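Local coordinates for transcriptional regulator, TetR family (Cytophaga hutchinsonii, PDB 3EUP), which probably binds operator DNA as a dimer and regulates transcription in response to a small ligand, as other TetR-family regulators do, at residues E5-D10 and K45-G50; K27-T32 and E53-V58; A62-W67 and R125-E130; S93-A98 and K180-S185; K137-I142 and F163-L168. One frame throughout, in Å; residues are numbered along the deposited sequence.

Overall arrangement
The chain is all helical, and its contacts run from the probable DNA-binding region into the C-terminal helical region. Contacts 1 and 2, whose centres lie about 16 Å apart, hold together the N-terminal helix-turn-helix region; their segments alternate along the chain, and Y49 of the first packs on K55 and V58 of the second. Contact 3 shares helix 55-78 with contact 2 and helix 122-148 with contact 5, so it links the two regions. Contacts 4 and 5, about 20 Å apart between centres, lie in the C-terminal region, contact 5 falling between the two segments of contact 4 in sequence. Contacts 2 to 5 also touch the second subunit, consistent with a dimeric TetR-type regulator.

Contact 1 (E5-D10 and K45-G50); sequences ELSKSD and KGSIYG
The short helix 45-48, probably the recognition helix of the TetR helix-turn-helix, is met by S7, near the end of helix 2-7, and by K8 just after it, which touch S47 and G50. S7 approaches S47 with its hydroxyl: S7 OG lies 3.5 Å from S47 CA and an equal 3.5 Å from S47 OG. The S47 hydroxyl may give S7 OG a weak hydrogen bond, uncertain because its proton has another acceptor nearby; the stronger partner of S7 OG is the carbonyl of M3, one turn earlier. The chi1 of S7, 60°, places OG between the backbone N and the carbonyl carbon and turns it at the partner helix.

K8 meets G50, just past the helix, with its methylenes. Its chain runs past the G50 carbonyl, K8 CB standing 3.5 Å from G50 O and K8 CD 3.6 Å from the same oxygen, while K8 NZ remains 4.1 Å from G50 O. A beta carbon at G50 would point to the S7 hydroxyl, but the crowding it would meet comes from the carbonyl of G46 in its own segment.

The amide of N51 ties the two segments together, donating to the carbonyls of both S7 and S47 and accepting from the S9 backbone. Beyond it, I48 packs on L37 and T41 of helix 34-41, and Y49 rests against K55 and V58 of helix 55-78.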
# COMPACT_ATOMS: atom_id res chain seq x y z
N GLU A 5 32.67 -23.11 -0.70
CA GLU A 5 33.75 -22.14 -0.73
C GLU A 5 33.85 -21.46 -2.10
O GLU A 5 33.90 -20.24 -2.19
CB GLU A 5 35.07 -22.83 -0.41
CG GLU A 5 35.14 -23.43 1.00
CD GLU A 5 36.07 -24.66 1.13
OE1 GLU A 5 36.90 -24.97 0.23
OE2 GLU A 5 35.95 -25.31 2.19
N LEU A 6 33.86 -22.27 -3.16
CA LEU A 6 34.07 -21.78 -4.52
C LEU A 6 32.94 -20.88 -5.05
O LEU A 6 33.19 -19.98 -5.84
CB LEU A 6 34.29 -22.95 -5.46
CG LEU A 6 35.62 -23.64 -5.19
CD1 LEU A 6 35.63 -25.00 -5.84
CD2 LEU A 6 36.79 -22.78 -5.67
N SER A 7 31.71 -21.12 -4.60
CA SER A 7 30.57 -20.37 -5.13
C SER A 7 30.32 -19.10 -4.34
O SER A 7 29.47 -18.30 -4.71
CB SER A 7 29.33 -21.24 -5.19
OG SER A 7 29.01 -21.70 -3.89
N LYS A 8 31.09 -18.89 -3.26
CA LYS A 8 31.10 -17.60 -2.56
C LYS A 8 31.89 -16.57 -3.35
O LYS A 8 33.09 -16.71 -3.53
CB LYS A 8 31.73 -17.73 -1.16
CG LYS A 8 31.81 -16.37 -0.42
CD LYS A 8 32.31 -16.52 1.01
CE LYS A 8 31.85 -15.37 1.90
NZ LYS A 8 31.60 -15.85 3.32
N SER A 9 31.21 -15.52 -3.82
CA SER A 9 31.85 -14.47 -4.62
C SER A 9 30.85 -13.35 -4.92
O SER A 9 29.66 -13.59 -4.94
CB SER A 9 32.38 -15.02 -5.94
OG SER A 9 31.39 -15.00 -6.95
N ASP A 10 31.34 -12.15 -5.19
CA ASP A 10 30.46 -11.00 -5.44
C ASP A 10 29.54 -11.22 -6.63
O ASP A 10 28.40 -10.77 -6.63
CB ASP A 10 31.28 -9.74 -5.71
CG ASP A 10 32.05 -9.26 -4.48
OD1 ASP A 10 31.66 -9.55 -3.33
OD2 ASP A 10 33.06 -8.58 -4.68
N LYS A 45 21.16 -25.17 -2.32
CA LYS A 45 21.07 -24.53 -1.02
C LYS A 45 22.44 -24.12 -0.51
O LYS A 45 22.59 -23.09 0.14
CB LYS A 45 20.43 -25.49 -0.03
CG LYS A 45 20.40 -24.95 1.40
CD LYS A 45 19.61 -25.85 2.37
CE LYS A 45 20.24 -25.83 3.77
NZ LYS A 45 19.31 -26.25 4.86
N GLY A 46 23.43 -24.97 -0.77
CA GLY A 46 24.81 -24.72 -0.41
C GLY A 46 25.43 -23.50 -1.07
O GLY A 46 26.16 -22.76 -0.41
N SER A 47 25.17 -23.29 -2.36
CA SER A 47 25.66 -22.09 -3.03
C SER A 47 24.98 -20.85 -2.49
O SER A 47 25.62 -19.85 -2.23
CB SER A 47 25.46 -22.17 -4.54
OG SER A 47 26.14 -23.29 -5.05
N ILE A 48 23.66 -20.89 -2.35
CA ILE A 48 22.93 -19.75 -1.85
C ILE A 48 23.44 -19.36 -0.45
O ILE A 48 23.87 -18.23 -0.21
CB ILE A 48 21.44 -20.04 -1.81
CG1 ILE A 48 20.88 -20.17 -3.23
CG2 ILE A 48 20.70 -18.95 -1.05
CD1 ILE A 48 19.45 -20.64 -3.30
N TYR A 49 23.48 -20.32 0.47
CA TYR A 49 23.83 -19.97 1.84
C TYR A 49 25.33 -19.97 2.10
O TYR A 49 25.77 -19.81 3.23
CB TYR A 49 23.00 -20.78 2.85
CG TYR A 49 21.53 -20.37 2.78
CD1 TYR A 49 21.14 -19.01 2.83
CD2 TYR A 49 20.52 -21.31 2.65
CE1 TYR A 49 19.77 -18.62 2.74
CE2 TYR A 49 19.15 -20.94 2.56
CZ TYR A 49 18.79 -19.60 2.61
OH TYR A 49 17.45 -19.26 2.52
N GLY A 50 26.12 -20.08 1.04
CA GLY A 50 27.54 -19.76 1.09
C GLY A 50 27.80 -18.31 0.74
O GLY A 50 28.92 -17.83 0.89

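Contact 2 (K27-T32 and E53-V58); sequences KGLAGT and ENKEAV
Two hydrogen bonds from K55 to backbone carbonyls of L29 and T32 dominate the polar side of this contact. K55 NZ donates to T32 O at 2.6 Å, arriving almost straight down the carbonyl bond, with a C=O...N angle of 172°. Its second bond, K55 NZ to L29 O at 2.9 Å, is more bent at 155°, with the nitrogen tilted from that carbonyl plane. The lysine leaves its helix with CG anti to the backbone N, then bends at chi3 (66°) and again at chi4, which together bring the ammonium group to both oxygens. A methionine in its place would probably leave the L29 and T32 carbonyls without this shared donor and the end of helix 10-31 less firmly held.

In the TetR DNA-binding region this pairing joins the C-terminal end of the first long helix, 10-31, to the beginning of helix 55-78, and the helix-turn-helix, helices 34-41 and 45-48, lies between the two in sequence.

Each partner has polar supports of its own. T32 OG1 bonds to G28 O at 2.7 Å across the kinked helix end, where the amide nitrogens of L29 and A30 are taken by the carboxylate of E116. On the other side N54 is the N-cap, its OD1 accepting from A57 N at 2.9 Å.

Apolar contact is narrower. One methyl of L29, CD1, lies across the lysine chain 3.9 Å from K55 CG and reaches E56 CA at 4.2 Å. H121 touches L29 and E56, and A30 packs on G31 of the second subunit.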
# COMPACT_ATOMS: atom_id res chain seq x y z
N LYS A 27 6.09 -12.77 -3.46
CA LYS A 27 5.68 -13.72 -2.43
C LYS A 27 5.96 -13.26 -1.00
O LYS A 27 5.41 -13.82 -0.04
CB LYS A 27 6.36 -15.06 -2.66
CG LYS A 27 6.03 -15.70 -3.99
CD LYS A 27 6.50 -17.17 -4.00
CE LYS A 27 5.76 -18.02 -5.02
NZ LYS A 27 6.20 -19.44 -4.95
N GLY A 28 6.83 -12.27 -0.84
CA GLY A 28 7.17 -11.80 0.49
C GLY A 28 8.17 -12.73 1.17
O GLY A 28 8.52 -13.75 0.64
N LEU A 29 8.67 -12.32 2.31
CA LEU A 29 9.64 -13.14 3.03
C LEU A 29 8.96 -14.44 3.51
O LEU A 29 9.49 -15.53 3.30
CB LEU A 29 10.25 -12.34 4.18
CG LEU A 29 11.11 -13.09 5.20
CD1 LEU A 29 12.44 -13.60 4.57
CD2 LEU A 29 11.34 -12.21 6.49
N ALA A 30 7.74 -14.34 4.05
CA ALA A 30 7.04 -15.55 4.56
C ALA A 30 6.64 -16.48 3.44
O ALA A 30 6.66 -17.68 3.63
CB ALA A 30 5.80 -15.18 5.42
N GLY A 31 6.27 -15.96 2.28
CA GLY A 31 5.82 -16.82 1.20
C GLY A 31 6.94 -17.40 0.34
O GLY A 31 6.70 -18.23 -0.55
N THR A 32 8.18 -16.96 0.57
CA THR A 32 9.28 -17.40 -0.26
C THR A 32 9.98 -18.53 0.45
O THR A 32 10.46 -18.34 1.56
CB THR A 32 10.26 -16.23 -0.56
OG1 THR A 32 9.55 -15.25 -1.35
CG2 THR A 32 11.49 -16.72 -1.35
N GLU A 53 23.95 -15.35 4.91
CA GLU A 53 23.74 -16.01 6.20
C GLU A 53 22.48 -16.85 6.21
O GLU A 53 22.50 -18.03 6.55
CB GLU A 53 23.70 -14.97 7.32
CG GLU A 53 23.53 -15.55 8.75
CD GLU A 53 24.65 -16.51 9.19
OE1 GLU A 53 25.81 -16.38 8.73
OE2 GLU A 53 24.36 -17.40 10.04
N ASN A 54 21.36 -16.23 5.84
CA ASN A 54 20.07 -16.90 5.89
C ASN A 54 19.12 -16.22 4.92
O ASN A 54 19.51 -15.26 4.23
CB ASN A 54 19.51 -16.80 7.30
CG ASN A 54 19.56 -15.39 7.85
OD1 ASN A 54 19.15 -14.44 7.20
ND2 ASN A 54 20.09 -15.24 9.07
N LYS A 55 17.90 -16.74 4.87
CA LYS A 55 16.90 -16.24 3.93
C LYS A 55 16.64 -14.75 4.14
O LYS A 55 16.40 -14.01 3.19
CB LYS A 55 15.59 -17.01 4.07
CG LYS A 55 14.52 -16.52 3.10
CD LYS A 55 13.38 -17.48 2.95
CE LYS A 55 12.61 -17.61 4.22
NZ LYS A 55 11.16 -17.80 3.96
N GLU A 56 16.67 -14.33 5.42
CA GLU A 56 16.41 -12.95 5.77
C GLU A 56 17.46 -12.01 5.19
O GLU A 56 17.11 -10.95 4.73
CB GLU A 56 16.29 -12.76 7.30
CG GLU A 56 16.66 -11.36 7.78
CD GLU A 56 16.31 -11.07 9.25
OE1 GLU A 56 15.66 -11.95 9.90
OE2 GLU A 56 16.64 -9.94 9.71
N ALA A 57 18.73 -12.40 5.24
CA ALA A 57 19.80 -11.65 4.60
C ALA A 57 19.56 -11.53 3.07
O ALA A 57 19.80 -10.48 2.49
CB ALA A 57 21.18 -12.28 4.86
N VAL A 58 19.04 -12.59 2.46
CA VAL A 58 18.69 -12.54 1.03
C VAL A 58 17.52 -11.55 0.79
O VAL A 58 17.58 -10.77 -0.14
CB VAL A 58 18.31 -13.92 0.44
CG1 VAL A 58 18.14 -13.79 -1.07
CG2 VAL A 58 19.35 -15.00 0.84

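Contact 3 (A62-W67 and R125-E130); sequences AFDYNW and RKKAGE
D64 and K127 form a salt bridge across this helix pair, beside the hydrophobic contact of F63. K127 NZ sits before both carboxylate oxygens: it bonds at 2.7 Å to D64 OD2, which offers its syn lone pair, and more weakly to D64 OD1 at 2.8 Å. The two side chains cross at about a right angle. Successive bends of the lysine at chi2 (-87°) and chi3 (-86°) bring its ammonium group round to the aspartate.

The same lysine also contributes its base. K127 CB lies obliquely by the F63 ring, 3.9 Å from F63 CE2, and the ring continues to the next residue, with F63 CZ 4.3 Å from A128 CA. Within its own helix W67 backs F63, W67 CB standing 3.9 Å above one face of the F63 ring.

Further out, T113 of helix 109-117 touches F63 while T114 of that helix touches A128, and A131 packs against both F63 and W67. Segments 62-67 and 125-130 run in the same direction, their axes 11.3 Å apart at closest and crossing at -21°. They join the helix leaving the DNA-binding region to the C-terminal region, a junction thought to relay ligand binding in TetR relatives. R125 turns to the second subunit, where its NH1 bonds to the A178 carbonyl.

An ion pair thus stands beside a buried aromatic: two oxygens sharing one ammonium group probably fix the carboxylate's rotation and neutralise both charges, while F63 adds apolar packing.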
# COMPACT_ATOMS: atom_id res chain seq x y z
N ALA A 62 17.56 -8.27 -1.48
CA ALA A 62 16.50 -8.14 -2.51
C ALA A 62 15.80 -6.80 -2.43
O ALA A 62 15.57 -6.18 -3.46
CB ALA A 62 15.45 -9.27 -2.43
N PHE A 63 15.43 -6.37 -1.22
CA PHE A 63 14.78 -5.08 -1.07
C PHE A 63 15.70 -3.97 -1.55
O PHE A 63 15.29 -3.11 -2.34
CB PHE A 63 14.36 -4.80 0.38
CG PHE A 63 13.82 -3.42 0.56
CD1 PHE A 63 12.52 -3.14 0.22
CD2 PHE A 63 14.66 -2.38 0.94
CE1 PHE A 63 12.01 -1.84 0.31
CE2 PHE A 63 14.17 -1.06 1.02
CZ PHE A 63 12.84 -0.80 0.73
N ASP A 64 16.96 -3.98 -1.11
CA ASP A 64 17.91 -2.96 -1.59
C ASP A 64 18.03 -2.94 -3.11
O ASP A 64 18.07 -1.89 -3.71
CB ASP A 64 19.29 -3.13 -0.96
CG ASP A 64 19.30 -2.75 0.53
OD1 ASP A 64 18.35 -2.08 1.01
OD2 ASP A 64 20.24 -3.16 1.26
N TYR A 65 18.02 -4.11 -3.75
CA TYR A 65 18.08 -4.14 -5.23
C TYR A 65 16.78 -3.64 -5.91
O TYR A 65 16.82 -2.86 -6.86
CB TYR A 65 18.43 -5.55 -5.71
CG TYR A 65 18.35 -5.76 -7.20
CD1 TYR A 65 19.49 -5.70 -7.98
CD2 TYR A 65 17.14 -6.09 -7.82
CE1 TYR A 65 19.45 -5.91 -9.33
CE2 TYR A 65 17.08 -6.28 -9.22
CZ TYR A 65 18.25 -6.22 -9.95
OH TYR A 65 18.25 -6.41 -11.31
N ASN A 66 15.65 -4.12 -5.43
CA ASN A 66 14.34 -3.71 -5.95
C ASN A 66 14.06 -2.22 -5.87
O ASN A 66 13.69 -1.58 -6.88
CB ASN A 66 13.22 -4.50 -5.23
CG ASN A 66 13.06 -5.90 -5.79
OD1 ASN A 66 12.64 -6.82 -5.08
ND2 ASN A 66 13.42 -6.07 -7.05
N TRP A 67 14.26 -1.68 -4.68
CA TRP A 67 14.11 -0.27 -4.46
C TRP A 67 15.25 0.51 -5.13
O TRP A 67 15.01 1.57 -5.69
CB TRP A 67 13.99 0.03 -2.97
CG TRP A 67 13.74 1.46 -2.71
CD1 TRP A 67 14.60 2.34 -2.13
CD2 TRP A 67 12.59 2.21 -3.11
NE1 TRP A 67 14.02 3.58 -2.08
CE2 TRP A 67 12.79 3.53 -2.69
CE3 TRP A 67 11.39 1.87 -3.74
CZ2 TRP A 67 11.84 4.51 -2.87
CZ3 TRP A 67 10.44 2.85 -3.92
CH2 TRP A 67 10.67 4.15 -3.48
N ARG A 125 11.16 -3.20 8.21
CA ARG A 125 10.33 -2.03 8.39
C ARG A 125 11.23 -0.80 8.39
O ARG A 125 10.93 0.21 7.76
CB ARG A 125 9.54 -2.11 9.69
CG ARG A 125 8.32 -1.22 9.77
CD ARG A 125 8.61 0.21 10.02
NE ARG A 125 9.35 0.40 11.28
CZ ARG A 125 10.03 1.49 11.60
NH1 ARG A 125 10.10 2.54 10.78
NH2 ARG A 125 10.64 1.54 12.78
N LYS A 126 12.34 -0.89 9.13
CA LYS A 126 13.26 0.24 9.19
C LYS A 126 13.80 0.60 7.80
O LYS A 126 13.95 1.76 7.50
CB LYS A 126 14.37 0.00 10.24
CG LYS A 126 13.80 0.18 11.65
CD LYS A 126 14.74 -0.37 12.80
CE LYS A 126 14.14 -0.10 14.22
NZ LYS A 126 14.99 -0.73 15.30
N LYS A 127 14.11 -0.39 6.98
CA LYS A 127 14.56 -0.12 5.62
C LYS A 127 13.50 0.60 4.86
O LYS A 127 13.81 1.53 4.12
CB LYS A 127 14.91 -1.40 4.85
CG LYS A 127 15.95 -2.29 5.48
CD LYS A 127 17.33 -1.93 5.13
CE LYS A 127 17.74 -2.58 3.83
NZ LYS A 127 19.23 -2.38 3.63
N ALA A 128 12.25 0.19 5.02
CA ALA A 128 11.16 0.85 4.27
C ALA A 128 10.99 2.30 4.72
O ALA A 128 10.79 3.19 3.90
CB ALA A 128 9.84 0.07 4.41
N GLY A 129 11.09 2.53 6.03
CA GLY A 129 11.03 3.87 6.57
C GLY A 129 12.13 4.79 6.07
O GLY A 129 11.88 5.92 5.64
N GLU A 130 13.36 4.28 6.10
CA GLU A 130 14.49 5.02 5.54
C GLU A 130 14.22 5.33 4.05
O GLU A 130 14.49 6.43 3.57
CB GLU A 130 15.80 4.25 5.67
CG GLU A 130 16.28 3.98 7.09
CD GLU A 130 17.65 3.21 7.12
OE1 GLU A 130 17.77 2.09 6.51
OE2 GLU A 130 18.62 3.76 7.72

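Contact 4 (S93-A98 and K180-S185); sequences SMYNDA and KNRAYS
The terminal nitrogen NH2 of R182 is gripped by two partners, a water that leads to Y95 and D99, with which it forms a salt bridge. The water accepts from R182 NH2 at 2.9 Å and donates to Y95 O at the same 2.9 Å, so a single molecule joins the start of helix 182-197 to the end of helix 91-96. This belongs to the C-terminal region of the TetR fold, whose last two helices, 158-179 and 182-197, also meet the second subunit.

R182 reaches over with an extended chain (chi2 -179°). Its other nitrogen, R182 NH1, lies obliquely to the Y95 ring, 3.6 Å from Y95 CE2, with ring and guanidinium planes 61° apart. The bridging water lies over one face of that ring, offset to its rim, and in the plane of the guanidinium. The N96 side chain slides along the arginine in the opposite direction.

A leucine here would probably leave D99 without its counter-charge and the water without its arginine donor, weakening the tie between the two helix ends.

Behind the arginine, H176 of helix 158-179 touches Y95, R182 and S185, while Y184 stacks on F163 of the second subunit. The turn from which R182 springs is fixed by its N-cap, N181, whose OD1 accepts from A183 N at 2.8 Å with an N-H...O angle of 148°.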
# COMPACT_ATOMS: atom_id res chain seq x y z
N SER A 93 4.77 7.90 -15.83
CA SER A 93 5.41 7.23 -16.94
C SER A 93 6.26 6.09 -16.35
O SER A 93 6.30 5.00 -16.91
CB SER A 93 6.20 8.20 -17.82
OG SER A 93 7.48 8.39 -17.29
N MET A 94 6.88 6.31 -15.19
CA MET A 94 7.67 5.25 -14.59
C MET A 94 6.84 4.00 -14.29
O MET A 94 7.30 2.87 -14.55
CB MET A 94 8.38 5.77 -13.35
CG MET A 94 9.33 4.78 -12.72
SD MET A 94 10.14 5.46 -11.22
CE MET A 94 9.91 7.29 -11.43
N TYR A 95 5.61 4.17 -13.77
CA TYR A 95 4.80 3.03 -13.36
C TYR A 95 3.97 2.44 -14.50
O TYR A 95 3.76 1.23 -14.53
CB TYR A 95 3.87 3.37 -12.18
CG TYR A 95 3.04 2.18 -11.68
CD1 TYR A 95 3.63 1.17 -10.94
CD2 TYR A 95 1.69 2.06 -12.00
CE1 TYR A 95 2.89 0.08 -10.48
CE2 TYR A 95 0.95 0.96 -11.58
CZ TYR A 95 1.55 -0.01 -10.82
OH TYR A 95 0.85 -1.09 -10.37
N ASN A 96 3.47 3.27 -15.40
CA ASN A 96 2.58 2.78 -16.46
C ASN A 96 3.24 2.42 -17.81
O ASN A 96 2.63 1.69 -18.58
CB ASN A 96 1.47 3.81 -16.77
CG ASN A 96 0.61 4.14 -15.53
OD1 ASN A 96 0.62 5.28 -14.98
ND2 ASN A 96 -0.16 3.15 -15.10
N ASP A 97 4.42 2.96 -18.12
CA ASP A 97 4.99 2.75 -19.48
C ASP A 97 5.38 1.31 -19.71
O ASP A 97 5.73 0.62 -18.75
CB ASP A 97 6.21 3.65 -19.76
CG ASP A 97 5.84 5.12 -20.05
OD1 ASP A 97 4.64 5.46 -20.18
OD2 ASP A 97 6.76 5.94 -20.15
N ALA A 98 5.34 0.85 -20.97
CA ALA A 98 5.74 -0.51 -21.31
C ALA A 98 5.08 -1.51 -20.36
O ALA A 98 5.69 -2.50 -19.91
CB ALA A 98 7.27 -0.64 -21.29
N LYS A 180 -6.70 -3.93 -11.25
CA LYS A 180 -6.09 -4.27 -12.56
C LYS A 180 -6.49 -3.30 -13.68
O LYS A 180 -6.42 -3.64 -14.87
CB LYS A 180 -6.46 -5.71 -13.01
CG LYS A 180 -5.94 -6.82 -12.09
CD LYS A 180 -6.48 -8.19 -12.52
CE LYS A 180 -5.48 -9.05 -13.25
NZ LYS A 180 -6.12 -10.35 -13.71
N ASN A 181 -6.90 -2.10 -13.32
CA ASN A 181 -7.39 -1.19 -14.32
C ASN A 181 -6.66 0.14 -14.22
O ASN A 181 -6.97 0.92 -13.33
CB ASN A 181 -8.87 -1.00 -14.16
CG ASN A 181 -9.47 -0.15 -15.24
OD1 ASN A 181 -8.77 0.59 -15.90
ND2 ASN A 181 -10.78 -0.25 -15.43
N ARG A 182 -5.75 0.40 -15.14
CA ARG A 182 -4.96 1.65 -15.13
C ARG A 182 -5.80 2.91 -15.28
O ARG A 182 -5.32 3.98 -14.95
CB ARG A 182 -3.91 1.62 -16.24
CG ARG A 182 -2.77 0.64 -15.96
CD ARG A 182 -1.70 0.64 -17.07
NE ARG A 182 -0.82 -0.50 -16.88
CZ ARG A 182 0.12 -0.62 -15.95
NH1 ARG A 182 0.36 0.35 -15.06
NH2 ARG A 182 0.83 -1.72 -15.90
N ALA A 183 -7.05 2.81 -15.76
CA ALA A 183 -7.90 3.99 -15.88
C ALA A 183 -8.22 4.52 -14.48
O ALA A 183 -8.39 5.71 -14.26
CB ALA A 183 -9.18 3.66 -16.63
N TYR A 184 -8.31 3.63 -13.51
CA TYR A 184 -8.66 4.10 -12.18
C TYR A 184 -7.46 4.78 -11.55
O TYR A 184 -7.61 5.82 -10.93
CB TYR A 184 -9.17 2.96 -11.30
CG TYR A 184 -10.40 2.26 -11.82
CD1 TYR A 184 -11.40 2.94 -12.52
CD2 TYR A 184 -10.57 0.93 -11.58
CE1 TYR A 184 -12.53 2.26 -12.98
CE2 TYR A 184 -11.69 0.26 -12.04
CZ TYR A 184 -12.65 0.92 -12.71
OH TYR A 184 -13.74 0.17 -13.10
N SER A 185 -6.28 4.17 -11.66
CA SER A 185 -5.09 4.80 -11.10
C SER A 185 -4.74 6.07 -11.89
O SER A 185 -4.19 7.02 -11.31
CB SER A 185 -3.92 3.80 -11.04
OG SER A 185 -3.80 3.05 -12.26
O HOH W 1 2.57 -1.23 -13.69

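Contact 5 (K137-I142 and F163-L168); sequences KNLVTI and FSMIAL
L139 packs against M165 and I166 in a wholly apolar, buried contact between helices 122-148 and 158-179, deep in the C-terminal helical region of this TetR-family fold. No hydrogen bond crosses between the segments; the join is made by one leucine divided between two neighbouring side chains of the other helix.

The two methyls of L139 divide the contact unevenly: of the two residues, CD2 meets only M165, CD1 both. CD2 meets M165 tip to tip, with L139 CD2 3.7 Å from M165 CE. CD1 lies between the ethyl branch of I166 and the base of M165, 3.8 Å from I166 CG1 and 4.0 Å from M165 CB. With I166 the leucine crosses at a slant, and the ethyl branch of the isoleucine, not CG2, does the touching. A chi1 of -67° sets L139 CG opposite its own carbonyl carbon and directs the fork toward the partner helix.

Around this centre the packing continues in several directions. A162, one turn before M165 and I166, also touches L139, and L88 of helix 84-88 covers both L139 and M165. I132 and W135 of helix 122-148 press on I166, whereas L192 and L195 of helix 182-197 lie against M165. The segment 163-168 also faces the dimer partner: I166 packs on I175 of the second subunit, and L168 on L168 of that subunit, so this helix contributes to core and interface alike.

M165 accommodates the leucine by bending at its last torsion (chi3 61°), which folds its terminal methyl back to lie 4.1 Å from L139 CD1, with M165 SD 4.0 Å from that same methyl.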
# COMPACT_ATOMS: atom_id res chain seq x y z
N LYS A 137 13.07 13.40 1.11
CA LYS A 137 14.14 14.40 1.14
C LYS A 137 14.54 14.85 -0.26
O LYS A 137 14.79 16.02 -0.51
CB LYS A 137 15.36 13.90 1.93
CG LYS A 137 15.48 14.50 3.34
CD LYS A 137 16.26 13.59 4.38
CE LYS A 137 15.63 12.19 4.54
NZ LYS A 137 16.26 11.33 5.59
N ASN A 138 14.59 13.90 -1.18
CA ASN A 138 14.81 14.22 -2.58
C ASN A 138 13.74 15.12 -3.14
O ASN A 138 14.04 16.06 -3.85
CB ASN A 138 14.91 12.97 -3.42
CG ASN A 138 16.20 12.21 -3.18
OD1 ASN A 138 16.21 10.99 -3.09
ND2 ASN A 138 17.30 12.94 -3.09
N LEU A 139 12.49 14.84 -2.81
CA LEU A 139 11.39 15.64 -3.32
C LEU A 139 11.48 17.08 -2.80
O LEU A 139 11.33 18.04 -3.57
CB LEU A 139 10.02 15.04 -2.97
CG LEU A 139 9.62 13.70 -3.60
CD1 LEU A 139 8.21 13.29 -3.10
CD2 LEU A 139 9.68 13.69 -5.14
N VAL A 140 11.71 17.22 -1.49
CA VAL A 140 11.94 18.53 -0.90
C VAL A 140 13.09 19.30 -1.62
O VAL A 140 12.96 20.48 -1.96
CB VAL A 140 12.17 18.42 0.63
CG1 VAL A 140 10.94 17.79 1.33
CG2 VAL A 140 13.35 17.58 0.96
N THR A 141 14.19 18.62 -1.92
CA THR A 141 15.31 19.26 -2.64
C THR A 141 14.86 19.79 -4.01
O THR A 141 15.22 20.92 -4.37
CB THR A 141 16.44 18.28 -2.84
OG1 THR A 141 16.88 17.88 -1.54
CG2 THR A 141 17.62 18.91 -3.60
N ILE A 142 14.09 18.98 -4.74
CA ILE A 142 13.53 19.42 -6.03
C ILE A 142 12.58 20.61 -5.87
O ILE A 142 12.70 21.62 -6.60
CB ILE A 142 12.84 18.28 -6.77
CG1 ILE A 142 13.89 17.27 -7.27
CG2 ILE A 142 12.01 18.82 -7.93
CD1 ILE A 142 13.31 15.91 -7.75
N PHE A 163 5.23 14.68 1.16
CA PHE A 163 4.55 13.49 1.71
C PHE A 163 3.26 13.19 0.95
O PHE A 163 2.98 12.05 0.71
CB PHE A 163 4.26 13.56 3.21
CG PHE A 163 5.44 13.23 4.08
CD1 PHE A 163 6.04 11.99 4.02
CD2 PHE A 163 5.96 14.17 4.96
CE1 PHE A 163 7.13 11.69 4.80
CE2 PHE A 163 7.06 13.88 5.76
CZ PHE A 163 7.65 12.63 5.69
N SER A 164 2.55 14.21 0.50
CA SER A 164 1.31 14.00 -0.24
C SER A 164 1.54 13.36 -1.60
O SER A 164 0.71 12.56 -2.04
CB SER A 164 0.54 15.29 -0.43
OG SER A 164 0.29 15.85 0.86
N MET A 165 2.63 13.72 -2.26
CA MET A 165 3.05 13.15 -3.55
C MET A 165 3.26 11.67 -3.38
O MET A 165 2.76 10.87 -4.17
CB MET A 165 4.38 13.79 -4.06
CG MET A 165 4.30 15.27 -4.58
SD MET A 165 5.95 15.96 -5.07
CE MET A 165 6.32 14.77 -6.38
N ILE A 166 4.03 11.31 -2.35
CA ILE A 166 4.32 9.94 -2.00
C ILE A 166 3.05 9.16 -1.77
O ILE A 166 2.86 8.09 -2.32
CB ILE A 166 5.29 9.86 -0.81
CG1 ILE A 166 6.68 10.37 -1.27
CG2 ILE A 166 5.35 8.41 -0.23
CD1 ILE A 166 7.74 10.59 -0.15
N ALA A 167 2.13 9.74 -1.02
CA ALA A 167 0.85 9.12 -0.78
C ALA A 167 0.11 8.89 -2.07
O ALA A 167 -0.48 7.83 -2.28
CB ALA A 167 -0.00 9.95 0.20
N LEU A 168 0.09 9.90 -2.92
CA LEU A 168 -0.64 9.79 -4.15
C LEU A 168 -0.06 8.74 -5.10
O LEU A 168 -0.83 8.03 -5.75
CB LEU A 168 -0.73 11.14 -4.84
CG LEU A 168 -1.74 12.15 -4.28
CD1 LEU A 168 -1.52 13.53 -4.98
CD2 LEU A 168 -3.15 11.62 -4.46